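Local coordinates for protein putative Chlorite dismutase TA0507 (Thermoplasma acidophilum, PDB 3DTZ) that is probably a heme-binding oxidoreductase of the chlorite dismutase family, at residues T26-Y31 with I80-S85. Residues are numbered along the deposited sequence; the frame is centred on the assembly and turned at random. Where two conformers were deposited one is given.
Sequences TSVLSY and IFWYSS
Tyr-83 leans across the neighbouring strand to pack against Ser-27 and Leu-29, on one face of an antiparallel pairing within the ferredoxin-like beta-sheet of the chlorite dismutase fold. The strands are joined by four backbone hydrogen bonds in the pairs Ser-27/Tyr-83 and Leu-29/Phe-81. With its CG set between the backbone N and the carbonyl carbon (chi1 52°), the Tyr-83 ring is folded over the Ser-27 and Leu-29 side of the neighbouring strand. Ser-27 CB touches the phenol of Tyr-83 at CZ, 3.7 Å away, and Leu-29 CD1 comes in at the ring edge, 3.5 Å from Tyr-83 OH. In one of two deposited conformers of Ser-27, its OG shares a water with Tyr-83 OH and also hydrogen-bonds Ser-112 O. A leucine in place of Tyr-83 would probably leave Ser-27 CB and Leu-29 CD1 without the ring they pack on. Farther along this face, helix 88-102 lies over Tyr-31, and the Phe-81 ring turns its edge to Tyr-31, Phe-81 CE2 lying 3.8 Å from Tyr-31 CD1; the two side chains stand roughly at right angles.

On the other face, Val-28 and Ile-80 lie side by side, Val-28 CG1 to Ile-80 CG2 at 3.7 Å, while Trp-82 stacks on Phe-140. With CG anti to the backbone N, the indole of Trp-82 places NE1 2.9 Å from Thr-26 OG1 in a weak, bent bond (125° at the hydrogen). That hydroxyl, also hydrogen-bonded to Tyr-116 OH, donates to Tyr-83 O; Thr-26 OG1 stands 2.9 Å from this oxygen and 52° out of the carbonyl plane, and the backbone N-H of Ser-27 is a second donor gripping Tyr-83 O.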
loop_
_atom_site.group_PDB
_atom_site.type_symbol
_atom_site.label_atom_id
_atom_site.label_comp_id
_atom_site.label_asym_id
_atom_site.label_seq_id
_atom_site.Cartn_x
_atom_site.Cartn_y
_atom_site.Cartn_z
ATOM N N THR D 26 3.411 -4.941 -26.367
ATOM C CA THR D 26 2.672 -3.702 -26.121
ATOM C C THR D 26 2.920 -3.199 -24.700
ATOM O O THR D 26 3.224 -3.985 -23.788
ATOM C CB THR D 26 1.171 -3.854 -26.414
ATOM O OG1 THR D 26 0.539 -2.567 -26.344
ATOM C CG2 THR D 26 0.499 -4.864 -25.427
ATOM N N SER D 27 2.779 -1.879 -24.530
ATOM C CA SER D 27 2.879 -1.290 -23.198
ATOM C C SER D 27 1.768 -0.292 -22.993
ATOM O O SER D 27 1.360 0.393 -23.935
ATOM C CB SER D 27 4.227 -0.591 -23.013
ATOM O OG SER D 27 5.249 -1.533 -22.723
ATOM N N VAL D 28 1.298 -0.224 -21.750
ATOM C CA VAL D 28 0.381 0.833 -21.354
ATOM C C VAL D 28 1.099 1.553 -20.197
ATOM O O VAL D 28 1.538 0.900 -19.254
ATOM C CB VAL D 28 -0.964 0.258 -20.874
ATOM C CG1 VAL D 28 -1.876 1.393 -20.408
ATOM C CG2 VAL D 28 -1.653 -0.575 -22.042
ATOM N N LEU D 29 1.203 2.874 -20.295
ATOM C CA LEU D 29 1.836 3.714 -19.256
ATOM C C LEU D 29 0.835 4.778 -18.831
ATOM O O LEU D 29 0.132 5.325 -19.678
ATOM C CB LEU D 29 3.091 4.435 -19.799
ATOM C CG LEU D 29 4.100 3.653 -20.661
ATOM C CD1 LEU D 29 5.252 4.587 -21.067
ATOM C CD2 LEU D 29 4.610 2.409 -19.890
ATOM N N SER D 30 0.794 5.101 -17.545
ATOM C CA SER D 30 -0.007 6.249 -17.116
ATOM C C SER D 30 0.827 7.184 -16.233
ATOM O O SER D 30 1.770 6.736 -15.569
ATOM C CB SER D 30 -1.297 5.802 -16.435
ATOM O OG SER D 30 -1.033 5.142 -15.200
ATOM N N TYR D 31 0.519 8.476 -16.309
ATOM C CA TYR D 31 1.272 9.499 -15.600
ATOM C C TYR D 31 0.338 10.504 -14.990
ATOM O O TYR D 31 -0.738 10.783 -15.528
ATOM C CB TYR D 31 2.216 10.242 -16.569
ATOM C CG TYR D 31 3.414 9.434 -16.988
ATOM C CD1 TYR D 31 3.323 8.529 -18.076
ATOM C CD2 TYR D 31 4.614 9.538 -16.306
ATOM C CE1 TYR D 31 4.416 7.744 -18.464
ATOM C CE2 TYR D 31 5.734 8.761 -16.683
ATOM C CZ TYR D 31 5.619 7.883 -17.761
ATOM O OH TYR D 31 6.696 7.132 -18.120
ATOM N N ILE D 80 -2.798 8.627 -20.343
ATOM C CA ILE D 80 -2.456 7.210 -20.562
ATOM C C ILE D 80 -1.888 7.107 -21.968
ATOM O O ILE D 80 -2.418 7.721 -22.888
ATOM C CB ILE D 80 -3.717 6.314 -20.484
ATOM C CG1 ILE D 80 -4.421 6.491 -19.132
ATOM C CG2 ILE D 80 -3.355 4.806 -20.731
ATOM C CD1 ILE D 80 -5.977 6.167 -19.168
ATOM N N PHE D 81 -0.792 6.358 -22.106
ATOM C CA PHE D 81 -0.135 6.086 -23.380
ATOM C C PHE D 81 -0.271 4.594 -23.691
ATOM O O PHE D 81 -0.084 3.757 -22.815
ATOM C CB PHE D 81 1.381 6.407 -23.256
ATOM C CG PHE D 81 1.677 7.866 -23.008
ATOM C CD1 PHE D 81 1.491 8.803 -24.037
ATOM C CD2 PHE D 81 2.117 8.311 -21.759
ATOM C CE1 PHE D 81 1.749 10.165 -23.830
ATOM C CE2 PHE D 81 2.368 9.688 -21.533
ATOM C CZ PHE D 81 2.204 10.605 -22.585
ATOM N N TRP D 82 -0.542 4.262 -24.941
ATOM C CA TRP D 82 -0.570 2.871 -25.383
ATOM C C TRP D 82 0.242 2.769 -26.688
ATOM O O TRP D 82 0.009 3.527 -27.606
ATOM C CB TRP D 82 -2.015 2.443 -25.627
ATOM C CG TRP D 82 -2.204 1.087 -26.245
ATOM C CD1 TRP D 82 -1.434 -0.049 -26.035
ATOM C CD2 TRP D 82 -3.242 0.713 -27.161
ATOM N NE1 TRP D 82 -1.938 -1.100 -26.792
ATOM C CE2 TRP D 82 -3.052 -0.666 -27.475
ATOM C CE3 TRP D 82 -4.334 1.406 -27.739
ATOM C CZ2 TRP D 82 -3.920 -1.375 -28.338
ATOM C CZ3 TRP D 82 -5.201 0.704 -28.608
ATOM C CH2 TRP D 82 -4.966 -0.675 -28.924
ATOM N N TYR D 83 1.190 1.838 -26.764
ATOM C CA TYR D 83 1.934 1.651 -28.035
ATOM C C TYR D 83 2.369 0.198 -28.174
ATOM O O TYR D 83 2.457 -0.523 -27.154
ATOM C CB TYR D 83 3.169 2.570 -28.113
ATOM C CG TYR D 83 4.076 2.496 -26.920
ATOM C CD1 TYR D 83 5.110 1.556 -26.851
ATOM C CD2 TYR D 83 3.855 3.327 -25.812
ATOM C CE1 TYR D 83 5.942 1.495 -25.700
ATOM C CE2 TYR D 83 4.654 3.271 -24.697
ATOM C CZ TYR D 83 5.689 2.363 -24.644
ATOM O OH TYR D 83 6.442 2.325 -23.495
ATOM N N SER D 84 2.691 -0.194 -29.407
ATOM C CA SER D 84 3.003 -1.596 -29.737
ATOM C C SER D 84 4.124 -1.677 -30.775
ATOM O O SER D 84 4.243 -0.795 -31.608
ATOM C CB SER D 84 1.759 -2.320 -30.267
ATOM O OG SER D 84 0.590 -1.984 -29.523
ATOM N N SER D 85 4.910 -2.755 -30.730
ATOM C CA SER D 85 6.008 -2.989 -31.685
ATOM C C SER D 85 6.451 -4.445 -31.596
ATOM O O SER D 85 6.374 -5.034 -30.537
ATOM C CB SER D 85 7.238 -2.137 -31.332
ATOM O OG SER D 85 8.309 -2.354 -32.280
HETATM O O HOH W 1 7.747 -0.121 -23.211
#